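Local coordinates for protein MGS-MChE2 (PDB 5JD6) that probably hydrolyses ester bonds, as an esterase of the alpha/beta hydrolase family with a likely serine-based catalytic triad, at residues 18-23 / 84-89; 32-37 / 233-238; 39-44 / 244-249; 224-229 / 239-244. All coordinates share one frame; numbering follows the deposited sequence.

Overall arrangement
The four contacts run from the core of an alpha/beta hydrolase sheet outward to the helices that pack on it. Interaction 1 joins two central parallel strands. The Ile22–Ile86 face of these strands carries Phe42 and Phe249 of interaction 3, the two centres lying about 11 Å apart. Interactions 3 and 4 both use helix 238-252 and share Leu244. Interaction 2 ties the start of helix 36-41 to helix 233-236, about 11 Å centre to centre from interaction 4, and Gly37 O probably accepts a hydrogen bond from Asn242 ND2 at 3.1 Å. Strand 85-91 leads into the likely nucleophile elbow, and interactions 2 and 4 lie near the probable Ser-His-Asp triad.

Interaction 1 (18-23 / 84-89); sequences EGTPIV and NVILLG
The flat groups joining Pro21, Val23, Ile86 and Leu88 are peptide units, whose N-H groups and carbonyls join the two parallel strands. Ile86 N reaches Pro21 O at 3.1 Å. Val23 N bonds to Ile86 O at 2.8 Å, and Leu88 N to Val23 O at 2.9 Å. These bonds set the parallel register, Ile22 beside Ile86 and Val23 beside Leu87. Proline suits position 21 because that residue offers its carbonyl to Ile86 and needs no N-H for this pairing; at the corner of its ring, Pro21 CG rests on Val85 CG1 at 3.9 Å. Above and below the peptides lie branched aliphatics. On one face Ile22 CG1 approaches Ile86 CB at 4.2 Å. On the other, Val23 and Leu87 run side by side, with Val23 CB 3.8 Å from Leu87 CD2. Val23 has CG1 anti to the backbone N (chi1 180°), which leaves CG2 to lean on Val85 CB. The beta-branched Ile22, Val23, Val85 and Ile86 fit extended backbone and fill a buried core. Strand 20-25 is flanked on its other edge by strand 47-52, and 85-91 by 108-113. Leu73 of helix 66-80 covers Val23 and Leu87, while Phe249 of helix 238-252 lies against Ile22 and Ile86.

Interaction 2 (32-37 / 233-238); sequences LSNFDG and AMMEHP
Met234 presses its sulfur unusually close on the Phe35 ring, with Met234 SD 3.3 Å from Phe35 CE2. The sulfur lies 3.8 Å from the ring centroid and 33° off the ring normal, a Met-aromatic contact of oblique approach. The methyl follows, with Met234 CE 3.4 Å from Phe35 CE2. Met234 CG sits between the backbone N and the carbonyl carbon (chi1 36°), which may carry some strain; the bend at chi3 then folds the methyl along the ring. A soft, polarisable thioether suits a place beside an aromatic. An alanine at Phe35 is likely to leave the Met234 sulfur and methyl without their aromatic partner and free to swing. Nearby, Met235 CE meets Asn34 OD1 at 3.9 Å, and Asn34 O abuts Met234 CB at 3.7 Å. Gly37 lets the chains come close: Gly37 CA lies 3.9 Å from Pro238 CB, and a side chain there would run into the proline. Phe35 lies near, without touching, the probable nucleophile elbow, as Asn34 does the probable triad. Phe35, the N-cap of helix 36-41, leans on Ile51 of strand 47-52. Across from it, Ala233 of helix 233-236 touches Ile226 of strand 221-226, and Met234 reaches Thr114 beyond strand 108-113.

Interaction 3 (39-44 / 244-249); sequences IDYFPE and LLHEWF
Tyr41, Phe42, His246 and Phe249 form an aromatic cluster between helix 36-41 and the C-terminal helix 238-252, against the sheet of the alpha/beta hydrolase fold. Its polar element is a short hydrogen bond that joins Tyr41 OH and His246 ND1 at 2.5 Å. The tyrosine holds CG anti to its own N (chi1 -176°), extending the phenol toward the opposite helix. Imidazole suits this place because its ring nitrogen pairs with the hydroxyl while its face receives the tyrosine edge. The two rings thus make an offset edge-to-face pair, with planes at 82°. Lys45 makes a cation-pi contact with Tyr41 and touches His246; its charge would probably disfavour a second positive charge on the imidazole. Apolar contacts lie deeper, around Phe42. Phe42 CZ meets Leu245 CD2 at 3.5 Å, and Phe42 CE1 meets Phe249 CE2 at 3.6 Å, in an oblique pair with planes at 73°. Phenylalanine is apt here, as a large ring reaches Leu245 and Phe249 without a polar atom to satisfy. Tyr41 CD2 sits over one face of the Phe42 ring, 3.4 Å above its plane and offset toward the rim.

Interaction 4 (224-229 / 239-244); sequences YWIDKC and EEFNQL
Ile226 and Leu244 meet where the last strand of the alpha/beta hydrolase sheet, 221-226, packs under the C-terminal helix 238-252; the segments run nearly antiparallel at 166°, their axes 9.5 Å apart. One branch of Ile226, CG1 with CD1, meets Leu244 and Phe241; the other, CG2, meets Glu240. Ile226 CG1 lies 3.8 Å from Leu244 CD1, and the terminal Ile226 CD1 comes to the edge of the Phe241 ring, 4.2 Å from Phe241 CB. Ile226 CG2 approaches Glu240 OE2 at 4.1 Å. The branching serves this purpose: with CG1 anti to the carbonyl carbon (chi1 -59°), CG2 is left to face the glutamate. A glycine at Ile226 would probably open a gap under the helix and leave Leu244 CD1 and Phe241 without the aliphatic carbons they rest on. Leu244 CD1 also rests 4.1 Å from Tyr224 CB, so one methyl spans two strand residues that face the helix. Glu240 is partly exposed at the border of the contact, where its extended chain carries OE2 alongside Ile226 CG2. Farther out, backbone bonds to Trp199 and Lys201 fix Ile226 on the edge strand, while Ala233 of helix 233-236 touches both Ile226 and Phe241. Within the helix, Leu244 N bonds to Glu240 O at 2.8 Å.

Interaction 1 (18-23 / 84-89)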
loop_
_atom_site.group_PDB
_atom_site.type_symbol
_atom_site.label_atom_id
_atom_site.label_comp_id
_atom_site.label_asym_id
_atom_site.label_seq_id
_atom_site.Cartn_x
_atom_site.Cartn_y
_atom_site.Cartn_z
ATOM N N GLU A 18 15.459 -11.436 3.626
ATOM C CA GLU A 18 16.535 -11.585 2.652
ATOM C C GLU A 18 16.049 -11.959 1.251
ATOM O O GLU A 18 16.623 -11.517 0.255
ATOM C CB GLU A 18 17.535 -12.636 3.144
ATOM C CG GLU A 18 17.866 -12.528 4.626
ATOM C CD GLU A 18 18.678 -13.696 5.139
ATOM O OE1 GLU A 18 18.589 -14.794 4.551
ATOM O OE2 GLU A 18 19.400 -13.514 6.142
ATOM N N GLY A 19 14.998 -12.768 1.176
ATOM C CA GLY A 19 14.545 -13.309 -0.096
ATOM C C GLY A 19 13.818 -12.336 -1.008
ATOM O O GLY A 19 14.279 -11.220 -1.247
ATOM N N THR A 20 12.675 -12.777 -1.527
ATOM C CA THR A 20 11.869 -11.976 -2.444
ATOM C C THR A 20 11.402 -10.684 -1.782
ATOM O O THR A 20 10.830 -10.712 -0.693
ATOM C CB THR A 20 10.643 -12.768 -2.942
ATOM O OG1 THR A 20 11.051 -14.083 -3.338
ATOM C CG2 THR A 20 9.985 -12.062 -4.119
ATOM N N PRO A 21 11.652 -9.541 -2.439
ATOM C CA PRO A 21 11.324 -8.238 -1.849
ATOM C C PRO A 21 9.831 -7.916 -1.853
ATOM O O PRO A 21 9.175 -7.990 -2.891
ATOM C CB PRO A 21 12.091 -7.253 -2.737
ATOM C CG PRO A 21 12.191 -7.939 -4.050
ATOM C CD PRO A 21 12.342 -9.402 -3.733
ATOM N N ILE A 22 9.310 -7.568 -0.682
ATOM C CA ILE A 22 7.952 -7.056 -0.556
ATOM C C ILE A 22 8.001 -5.597 -0.120
ATOM O O ILE A 22 8.430 -5.290 0.994
ATOM C CB ILE A 22 7.119 -7.863 0.459
ATOM C CG1 ILE A 22 6.982 -9.318 0.010
ATOM C CG2 ILE A 22 5.745 -7.235 0.644
ATOM C CD1 ILE A 22 6.186 -10.176 0.971
ATOM N N VAL A 23 7.574 -4.698 -1.002
ATOM C CA VAL A 23 7.563 -3.276 -0.685
ATOM C C VAL A 23 6.186 -2.850 -0.189
ATOM O O VAL A 23 5.181 -3.024 -0.879
ATOM C CB VAL A 23 7.967 -2.420 -1.898
ATOM C CG1 VAL A 23 7.939 -0.944 -1.538
ATOM C CG2 VAL A 23 9.352 -2.825 -2.388
ATOM N N ASN A 84 12.047 -6.539 -10.243
ATOM C CA ASN A 84 10.631 -6.674 -9.927
ATOM C C ASN A 84 10.419 -6.833 -8.425
ATOM O O ASN A 84 11.254 -7.409 -7.729
ATOM C CB ASN A 84 10.021 -7.862 -10.674
ATOM C CG ASN A 84 10.565 -9.195 -10.196
ATOM O OD1 ASN A 84 11.724 -9.299 -9.795
ATOM N ND2 ASN A 84 9.725 -10.223 -10.237
ATOM N N VAL A 85 9.305 -6.306 -7.928
ATOM C CA VAL A 85 8.970 -6.416 -6.513
ATOM C C VAL A 85 7.513 -6.805 -6.314
ATOM O O VAL A 85 6.731 -6.845 -7.264
ATOM C CB VAL A 85 9.224 -5.094 -5.755
ATOM C CG1 VAL A 85 10.708 -4.774 -5.709
ATOM C CG2 VAL A 85 8.436 -3.957 -6.392
ATOM N N ILE A 86 7.155 -7.092 -5.068
ATOM C CA ILE A 86 5.764 -7.296 -4.698
ATOM C C ILE A 86 5.271 -6.076 -3.927
ATOM O O ILE A 86 5.850 -5.705 -2.906
ATOM C CB ILE A 86 5.575 -8.565 -3.847
ATOM C CG1 ILE A 86 5.943 -9.807 -4.661
ATOM C CG2 ILE A 86 4.143 -8.663 -3.349
ATOM C CD1 ILE A 86 5.786 -11.107 -3.902
ATOM N N LEU A 87 4.213 -5.447 -4.428
ATOM C CA LEU A 87 3.661 -4.256 -3.790
ATOM C C LEU A 87 2.478 -4.581 -2.885
ATOM O O LEU A 87 1.502 -5.204 -3.310
ATOM C CB LEU A 87 3.232 -3.231 -4.840
ATOM C CG LEU A 87 4.339 -2.539 -5.634
ATOM C CD1 LEU A 87 3.748 -1.442 -6.503
ATOM C CD2 LEU A 87 5.402 -1.978 -4.703
ATOM N N LEU A 88 2.577 -4.146 -1.634
ATOM C CA LEU A 88 1.496 -4.290 -0.670
ATOM C C LEU A 88 1.062 -2.905 -0.205
ATOM O O LEU A 88 1.872 -2.132 0.307
ATOM C CB LEU A 88 1.941 -5.159 0.512
ATOM C CG LEU A 88 1.042 -5.271 1.746
ATOM C CD1 LEU A 88 -0.397 -5.576 1.368
ATOM C CD2 LEU A 88 1.582 -6.340 2.683
ATOM N N GLY A 89 -0.215 -2.588 -0.393
ATOM C CA GLY A 89 -0.705 -1.255 -0.098
ATOM C C GLY A 89 -1.989 -1.202 0.706
ATOM O O GLY A 89 -2.883 -2.029 0.533
#

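Interaction 2 (32-37 / 233-238)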
loop_
_atom_site.group_PDB
_atom_site.type_symbol
_atom_site.label_atom_id
_atom_site.label_comp_id
_atom_site.label_asym_id
_atom_site.label_seq_id
_atom_site.Cartn_x
_atom_site.Cartn_y
_atom_site.Cartn_z
ATOM N N LEU A 32 4.270 2.757 11.446
ATOM C CA LEU A 32 4.757 1.492 10.909
ATOM C C LEU A 32 4.369 0.336 11.816
ATOM O O LEU A 32 4.708 -0.818 11.553
ATOM C CB LEU A 32 6.268 1.536 10.702
ATOM C CG LEU A 32 6.698 2.562 9.653
ATOM C CD1 LEU A 32 8.098 2.259 9.165
ATOM C CD2 LEU A 32 5.710 2.603 8.492
ATOM N N SER A 33 3.637 0.655 12.877
ATOM C CA SER A 33 3.105 -0.359 13.774
ATOM C C SER A 33 1.923 -1.067 13.119
ATOM O O SER A 33 1.428 -2.072 13.631
ATOM C CB SER A 33 2.687 0.261 15.109
ATOM O OG SER A 33 1.948 -0.658 15.894
ATOM N N ASN A 34 1.476 -0.533 11.984
ATOM C CA ASN A 34 0.405 -1.149 11.209
ATOM C C ASN A 34 0.801 -2.531 10.716
ATOM O O ASN A 34 -0.039 -3.421 10.584
ATOM C CB ASN A 34 0.037 -0.279 10.004
ATOM C CG ASN A 34 -0.332 1.136 10.388
ATOM O OD1 ASN A 34 -0.192 1.541 11.540
ATOM N ND2 ASN A 34 -0.797 1.905 9.411
ATOM N N PHE A 35 2.091 -2.704 10.450
ATOM C CA PHE A 35 2.558 -3.860 9.699
ATOM C C PHE A 35 3.455 -4.807 10.484
ATOM O O PHE A 35 4.111 -5.658 9.887
ATOM C CB PHE A 35 3.299 -3.388 8.448
ATOM C CG PHE A 35 2.421 -2.674 7.464
ATOM C CD1 PHE A 35 2.238 -1.305 7.544
ATOM C CD2 PHE A 35 1.769 -3.376 6.466
ATOM C CE1 PHE A 35 1.425 -0.646 6.644
ATOM C CE2 PHE A 35 0.960 -2.724 5.560
ATOM C CZ PHE A 35 0.785 -1.356 5.650
ATOM N N ASP A 36 3.474 -4.673 11.808
ATOM C CA ASP A 36 4.286 -5.549 12.656
ATOM C C ASP A 36 4.006 -7.027 12.390
ATOM O O ASP A 36 4.897 -7.868 12.514
ATOM C CB ASP A 36 4.052 -5.243 14.138
ATOM C CG ASP A 36 4.566 -3.876 14.540
ATOM O OD1 ASP A 36 5.741 -3.573 14.246
ATOM O OD2 ASP A 36 3.804 -3.115 15.170
ATOM N N GLY A 37 2.768 -7.333 12.016
ATOM C CA GLY A 37 2.387 -8.689 11.674
ATOM C C GLY A 37 3.105 -9.191 10.436
ATOM O O GLY A 37 3.589 -10.322 10.406
ATOM N N ALA A 233 -6.954 -4.624 8.112
ATOM C CA ALA A 233 -6.902 -6.071 8.310
ATOM C C ALA A 233 -5.539 -6.508 8.829
ATOM O O ALA A 233 -5.436 -7.411 9.659
ATOM C CB ALA A 233 -7.232 -6.793 7.015
ATOM N N MET A 234 -4.501 -5.852 8.323
ATOM C CA MET A 234 -3.120 -6.061 8.744
ATOM C C MET A 234 -2.933 -5.951 10.248
ATOM O O MET A 234 -2.128 -6.667 10.841
ATOM C CB MET A 234 -2.229 -5.031 8.070
ATOM C CG MET A 234 -2.946 -3.703 7.934
ATOM S SD MET A 234 -2.091 -2.575 6.852
ATOM C CE MET A 234 -2.310 -3.460 5.318
ATOM N N MET A 235 -3.672 -5.026 10.851
ATOM C CA MET A 235 -3.489 -4.678 12.252
ATOM C C MET A 235 -4.557 -5.314 13.134
ATOM O O MET A 235 -4.281 -5.717 14.262
ATOM C CB MET A 235 -3.497 -3.156 12.411
ATOM C CG MET A 235 -3.403 -2.658 13.841
ATOM S SD MET A 235 -2.777 -0.967 13.914
ATOM C CE MET A 235 -3.584 -0.242 12.490
ATOM N N GLU A 236 -5.777 -5.408 12.613
ATOM C CA GLU A 236 -6.876 -6.012 13.355
ATOM C C GLU A 236 -6.739 -7.531 13.391
ATOM O O GLU A 236 -7.023 -8.166 14.407
ATOM C CB GLU A 236 -8.219 -5.615 12.741
ATOM C CG GLU A 236 -8.454 -4.114 12.704
ATOM C CD GLU A 236 -9.704 -3.736 11.936
ATOM O OE1 GLU A 236 -9.579 -3.041 10.906
ATOM O OE2 GLU A 236 -10.809 -4.132 12.364
ATOM N N HIS A 237 -6.301 -8.107 12.276
ATOM C CA HIS A 237 -6.083 -9.547 12.200
ATOM C C HIS A 237 -4.827 -9.890 11.411
ATOM O O HIS A 237 -4.915 -10.340 10.270
ATOM C CB HIS A 237 -7.290 -10.242 11.570
ATOM C CG HIS A 237 -8.531 -10.165 12.403
ATOM N ND1 HIS A 237 -9.368 -9.071 12.390
ATOM C CD2 HIS A 237 -9.069 -11.042 13.283
ATOM C CE1 HIS A 237 -10.374 -9.279 13.222
ATOM N NE2 HIS A 237 -10.215 -10.469 13.777
ATOM N N PRO A 238 -3.649 -9.686 12.022
ATOM C CA PRO A 238 -2.387 -10.032 11.362
ATOM C C PRO A 238 -2.259 -11.539 11.180
ATOM O O PRO A 238 -1.553 -12.011 10.290
ATOM C CB PRO A 238 -1.327 -9.500 12.328
ATOM C CG PRO A 238 -1.998 -9.515 13.661
ATOM C CD PRO A 238 -3.440 -9.185 13.392
#

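Interaction 3 (39-44 / 244-249)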
loop_
_atom_site.group_PDB
_atom_site.type_symbol
_atom_site.label_atom_id
_atom_site.label_comp_id
_atom_site.label_asym_id
_atom_site.label_seq_id
_atom_site.Cartn_x
_atom_site.Cartn_y
_atom_site.Cartn_z
ATOM N N ILE A 39 5.884 -7.795 9.150
ATOM C CA ILE A 39 7.320 -7.694 9.410
ATOM C C ILE A 39 7.835 -8.876 10.237
ATOM O O ILE A 39 9.019 -9.193 10.203
ATOM C CB ILE A 39 7.670 -6.375 10.144
ATOM C CG1 ILE A 39 7.059 -5.174 9.425
ATOM C CG2 ILE A 39 9.176 -6.179 10.240
ATOM C CD1 ILE A 39 6.990 -3.931 10.290
ATOM N N ASP A 40 6.953 -9.533 10.983
ATOM C CA ASP A 40 7.380 -10.657 11.813
ATOM C C ASP A 40 7.229 -11.995 11.099
ATOM O O ASP A 40 7.983 -12.934 11.355
ATOM C CB ASP A 40 6.597 -10.681 13.127
ATOM C CG ASP A 40 7.138 -9.698 14.146
ATOM O OD1 ASP A 40 8.321 -9.314 14.032
ATOM O OD2 ASP A 40 6.383 -9.314 15.064
ATOM N N TYR A 41 6.262 -12.073 10.192
ATOM C CA TYR A 41 5.910 -13.335 9.552
ATOM C C TYR A 41 6.756 -13.643 8.315
ATOM O O TYR A 41 7.493 -14.627 8.286
ATOM C CB TYR A 41 4.426 -13.320 9.175
ATOM C CG TYR A 41 3.915 -14.610 8.577
ATOM C CD1 TYR A 41 3.552 -15.679 9.387
ATOM C CD2 TYR A 41 3.779 -14.754 7.202
ATOM C CE1 TYR A 41 3.077 -16.859 8.842
ATOM C CE2 TYR A 41 3.305 -15.928 6.648
ATOM C CZ TYR A 41 2.955 -16.977 7.473
ATOM O OH TYR A 41 2.485 -18.147 6.923
ATOM N N PHE A 42 6.651 -12.790 7.303
ATOM C CA PHE A 42 7.216 -13.076 5.983
ATOM C C PHE A 42 8.749 -13.092 5.842
ATOM O O PHE A 42 9.266 -13.827 5.001
ATOM C CB PHE A 42 6.630 -12.089 4.972
ATOM C CG PHE A 42 5.185 -12.349 4.659
ATOM C CD1 PHE A 42 4.831 -13.185 3.613
ATOM C CD2 PHE A 42 4.182 -11.785 5.431
ATOM C CE1 PHE A 42 3.501 -13.437 3.330
ATOM C CE2 PHE A 42 2.851 -12.035 5.152
ATOM C CZ PHE A 42 2.511 -12.863 4.102
ATOM N N PRO A 43 9.487 -12.292 6.636
ATOM C CA PRO A 43 10.940 -12.431 6.474
ATOM C C PRO A 43 11.476 -13.793 6.912
ATOM O O PRO A 43 12.551 -14.196 6.469
ATOM C CB PRO A 43 11.502 -11.319 7.366
ATOM C CG PRO A 43 10.422 -11.006 8.309
ATOM C CD PRO A 43 9.157 -11.173 7.533
ATOM N N GLU A 44 10.732 -14.488 7.766
ATOM C CA GLU A 44 11.129 -15.819 8.207
ATOM C C GLU A 44 10.557 -16.883 7.277
ATOM O O GLU A 44 10.738 -18.081 7.497
ATOM C CB GLU A 44 10.673 -16.065 9.646
ATOM C CG GLU A 44 11.115 -14.989 10.628
ATOM C CD GLU A 44 12.618 -14.967 10.850
ATOM O OE1 GLU A 44 13.291 -15.964 10.510
ATOM O OE2 GLU A 44 13.125 -13.948 11.363
ATOM N N LEU A 244 -3.646 -15.841 4.722
ATOM C CA LEU A 244 -4.318 -15.649 3.440
ATOM C C LEU A 244 -3.330 -15.217 2.363
ATOM O O LEU A 244 -3.334 -15.750 1.253
ATOM C CB LEU A 244 -5.438 -14.612 3.562
ATOM C CG LEU A 244 -6.730 -15.048 4.255
ATOM C CD1 LEU A 244 -7.701 -13.882 4.349
ATOM C CD2 LEU A 244 -7.363 -16.217 3.523
ATOM N N LEU A 245 -2.483 -14.251 2.703
ATOM C CA LEU A 245 -1.497 -13.727 1.765
ATOM C C LEU A 245 -0.435 -14.768 1.430
ATOM O O LEU A 245 -0.025 -14.897 0.274
ATOM C CB LEU A 245 -0.838 -12.467 2.331
ATOM C CG LEU A 245 0.238 -11.821 1.454
ATOM C CD1 LEU A 245 -0.314 -11.549 0.063
ATOM C CD2 LEU A 245 0.759 -10.539 2.088
ATOM N N HIS A 246 0.006 -15.509 2.441
ATOM C CA HIS A 246 1.042 -16.520 2.251
ATOM C C HIS A 246 0.571 -17.616 1.304
ATOM O O HIS A 246 1.316 -18.049 0.424
ATOM C CB HIS A 246 1.454 -17.130 3.591
ATOM C CG HIS A 246 2.737 -17.898 3.535
ATOM N ND1 HIS A 246 3.140 -18.744 4.545
ATOM C CD2 HIS A 246 3.709 -17.943 2.595
ATOM C CE1 HIS A 246 4.307 -19.279 4.228
ATOM N NE2 HIS A 246 4.674 -18.810 3.048
ATOM N N GLU A 247 -0.670 -18.059 1.486
ATOM C CA GLU A 247 -1.230 -19.118 0.655
ATOM C C GLU A 247 -1.405 -18.662 -0.786
ATOM O O GLU A 247 -1.265 -19.454 -1.718
ATOM C CB GLU A 247 -2.568 -19.597 1.219
ATOM C CG GLU A 247 -2.441 -20.755 2.196
ATOM C CD GLU A 247 -1.763 -21.968 1.580
ATOM O OE1 GLU A 247 -1.934 -22.200 0.363
ATOM O OE2 GLU A 247 -1.056 -22.691 2.314
ATOM N N TRP A 248 -1.712 -17.383 -0.966
ATOM C CA TRP A 248 -1.839 -16.820 -2.301
ATOM C C TRP A 248 -0.479 -16.817 -2.992
ATOM O O TRP A 248 -0.383 -17.074 -4.193
ATOM C CB TRP A 248 -2.419 -15.406 -2.241
ATOM C CG TRP A 248 -2.721 -14.825 -3.587
ATOM C CD1 TRP A 248 -3.800 -15.101 -4.376
ATOM C CD2 TRP A 248 -1.933 -13.867 -4.305
ATOM N NE1 TRP A 248 -3.732 -14.374 -5.540
ATOM C CE2 TRP A 248 -2.597 -13.608 -5.520
ATOM C CE3 TRP A 248 -0.734 -13.201 -4.034
ATOM C CZ2 TRP A 248 -2.099 -12.713 -6.465
ATOM C CZ3 TRP A 248 -0.242 -12.314 -4.974
ATOM C CH2 TRP A 248 -0.924 -12.078 -6.175
ATOM N N PHE A 249 0.568 -16.530 -2.223
ATOM C CA PHE A 249 1.935 -16.566 -2.734
ATOM C C PHE A 249 2.321 -17.974 -3.181
ATOM O O PHE A 249 2.960 -18.152 -4.217
ATOM C CB PHE A 249 2.925 -16.069 -1.673
ATOM C CG PHE A 249 2.944 -14.573 -1.504
ATOM C CD1 PHE A 249 2.413 -13.741 -2.478
ATOM C CD2 PHE A 249 3.504 -14.000 -0.374
ATOM C CE1 PHE A 249 2.435 -12.364 -2.325
ATOM C CE2 PHE A 249 3.529 -12.624 -0.212
ATOM C CZ PHE A 249 2.995 -11.805 -1.190
#

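Interaction 4 (224-229 / 239-244)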
loop_
_atom_site.group_PDB
_atom_site.type_symbol
_atom_site.label_atom_id
_atom_site.label_comp_id
_atom_site.label_asym_id
_atom_site.label_seq_id
_atom_site.Cartn_x
_atom_site.Cartn_y
_atom_site.Cartn_z
ATOM N N TYR A 224 -10.279 -12.145 -1.139
ATOM C CA TYR A 224 -10.448 -12.872 0.115
ATOM C C TYR A 224 -10.921 -11.930 1.217
ATOM O O TYR A 224 -10.438 -10.805 1.329
ATOM C CB TYR A 224 -9.142 -13.553 0.528
ATOM C CG TYR A 224 -8.503 -14.371 -0.570
ATOM C CD1 TYR A 224 -8.959 -15.649 -0.865
ATOM C CD2 TYR A 224 -7.442 -13.867 -1.310
ATOM C CE1 TYR A 224 -8.378 -16.402 -1.868
ATOM C CE2 TYR A 224 -6.854 -14.613 -2.316
ATOM C CZ TYR A 224 -7.327 -15.879 -2.590
ATOM O OH TYR A 224 -6.747 -16.626 -3.589
ATOM N N TRP A 225 -11.863 -12.391 2.032
ATOM C CA TRP A 225 -12.415 -11.562 3.099
ATOM C C TRP A 225 -11.947 -11.983 4.489
ATOM O O TRP A 225 -11.598 -13.140 4.721
ATOM C CB TRP A 225 -13.946 -11.581 3.056
ATOM C CG TRP A 225 -14.545 -10.595 2.099
ATOM C CD1 TRP A 225 -14.619 -9.239 2.255
ATOM C CD2 TRP A 225 -15.172 -10.889 0.846
ATOM N NE1 TRP A 225 -15.245 -8.671 1.172
ATOM C CE2 TRP A 225 -15.595 -9.663 0.293
ATOM C CE3 TRP A 225 -15.412 -12.069 0.136
ATOM C CZ2 TRP A 225 -16.244 -9.584 -0.936
ATOM C CZ3 TRP A 225 -16.057 -11.989 -1.084
ATOM C CH2 TRP A 225 -16.467 -10.756 -1.607
ATOM N N ILE A 226 -11.945 -11.024 5.408
ATOM C CA ILE A 226 -11.724 -11.300 6.821
ATOM C C ILE A 226 -12.917 -10.777 7.619
ATOM O O ILE A 226 -13.222 -9.585 7.585
ATOM C CB ILE A 226 -10.423 -10.659 7.340
ATOM C CG1 ILE A 226 -9.221 -11.170 6.545
ATOM C CG2 ILE A 226 -10.240 -10.949 8.822
ATOM C CD1 ILE A 226 -7.904 -10.542 6.954
ATOM N N ASP A 227 -13.592 -11.675 8.330
ATOM C CA ASP A 227 -14.813 -11.322 9.046
ATOM C C ASP A 227 -14.508 -10.603 10.358
ATOM O O ASP A 227 -13.478 -10.858 10.987
ATOM C CB ASP A 227 -15.656 -12.575 9.307
ATOM C CG ASP A 227 -16.909 -12.282 10.105
ATOM O OD1 ASP A 227 -17.620 -11.312 9.765
ATOM O OD2 ASP A 227 -17.197 -13.034 11.060
ATOM N N LYS A 228 -15.414 -9.710 10.757
ATOM C CA LYS A 228 -15.266 -8.901 11.967
ATOM C C LYS A 228 -13.972 -8.110 11.894
ATOM O O LYS A 228 -13.156 -8.118 12.816
ATOM C CB LYS A 228 -15.325 -9.781 13.218
ATOM C CG LYS A 228 -16.499 -10.743 13.182
ATOM C CD LYS A 228 -16.855 -11.313 14.539
ATOM C CE LYS A 228 -18.192 -12.032 14.458
ATOM N NZ LYS A 228 -18.455 -12.882 15.647
ATOM N N CYS A 229 -13.809 -7.423 10.770
ATOM C CA CYS A 229 -12.592 -6.698 10.462
ATOM C C CYS A 229 -12.913 -5.399 9.733
ATOM O O CYS A 229 -13.785 -5.364 8.864
ATOM C CB CYS A 229 -11.662 -7.568 9.619
ATOM S SG CYS A 229 -10.219 -6.711 9.008
ATOM N N GLU A 239 -2.950 -12.278 12.038
ATOM C CA GLU A 239 -2.985 -13.731 11.983
ATOM C C GLU A 239 -3.500 -14.266 10.639
ATOM O O GLU A 239 -2.791 -14.991 9.939
ATOM C CB GLU A 239 -3.841 -14.261 13.145
ATOM C CG GLU A 239 -5.260 -13.689 13.200
ATOM C CD GLU A 239 -6.098 -14.283 14.305
ATOM O OE1 GLU A 239 -6.228 -15.525 14.345
ATOM O OE2 GLU A 239 -6.655 -13.509 15.111
ATOM N N GLU A 240 -4.724 -13.890 10.280
ATOM C CA GLU A 240 -5.392 -14.425 9.102
ATOM C C GLU A 240 -4.899 -13.747 7.834
ATOM O O GLU A 240 -4.882 -14.356 6.764
ATOM C CB GLU A 240 -6.906 -14.262 9.232
ATOM C CG GLU A 240 -7.471 -14.799 10.537
ATOM C CD GLU A 240 -8.976 -14.657 10.623
ATOM O OE1 GLU A 240 -9.481 -14.306 11.711
ATOM O OE2 GLU A 240 -9.656 -14.898 9.604
ATOM N N PHE A 241 -4.500 -12.486 7.958
ATOM C CA PHE A 241 -3.966 -11.745 6.825
ATOM C C PHE A 241 -2.703 -12.421 6.306
ATOM O O PHE A 241 -2.568 -12.666 5.107
ATOM C CB PHE A 241 -3.672 -10.293 7.208
ATOM C CG PHE A 241 -3.276 -9.432 6.044
ATOM C CD1 PHE A 241 -4.235 -8.749 5.316
ATOM C CD2 PHE A 241 -1.946 -9.312 5.671
ATOM C CE1 PHE A 241 -3.878 -7.958 4.241
ATOM C CE2 PHE A 241 -1.580 -8.522 4.596
ATOM C CZ PHE A 241 -2.548 -7.844 3.881
ATOM N N ASN A 242 -1.785 -12.722 7.220
ATOM C CA ASN A 242 -0.545 -13.397 6.862
ATOM C C ASN A 242 -0.812 -14.739 6.197
ATOM O O ASN A 242 -0.205 -15.065 5.179
ATOM C CB ASN A 242 0.339 -13.593 8.095
ATOM C CG ASN A 242 0.952 -12.297 8.585
ATOM O OD1 ASN A 242 1.156 -11.362 7.811
ATOM N ND2 ASN A 242 1.252 -12.236 9.876
ATOM N N GLN A 243 -1.735 -15.506 6.770
ATOM C CA GLN A 243 -2.048 -16.837 6.263
ATOM C C GLN A 243 -2.713 -16.775 4.889
ATOM O O GLN A 243 -2.386 -17.561 3.999
ATOM C CB GLN A 243 -2.946 -17.587 7.248
ATOM C CG GLN A 243 -2.970 -19.092 7.035
ATOM C CD GLN A 243 -4.009 -19.787 7.890
ATOM O OE1 GLN A 243 -5.036 -19.202 8.238
ATOM N NE2 GLN A 243 -3.746 -21.040 8.241
ATOM N N LEU A 244 -3.646 -15.841 4.722
ATOM C CA LEU A 244 -4.318 -15.649 3.440
ATOM C C LEU A 244 -3.330 -15.217 2.363
ATOM O O LEU A 244 -3.334 -15.750 1.253
ATOM C CB LEU A 244 -5.438 -14.612 3.562
ATOM C CG LEU A 244 -6.730 -15.048 4.255
ATOM C CD1 LEU A 244 -7.701 -13.882 4.349
ATOM C CD2 LEU A 244 -7.363 -16.217 3.523
#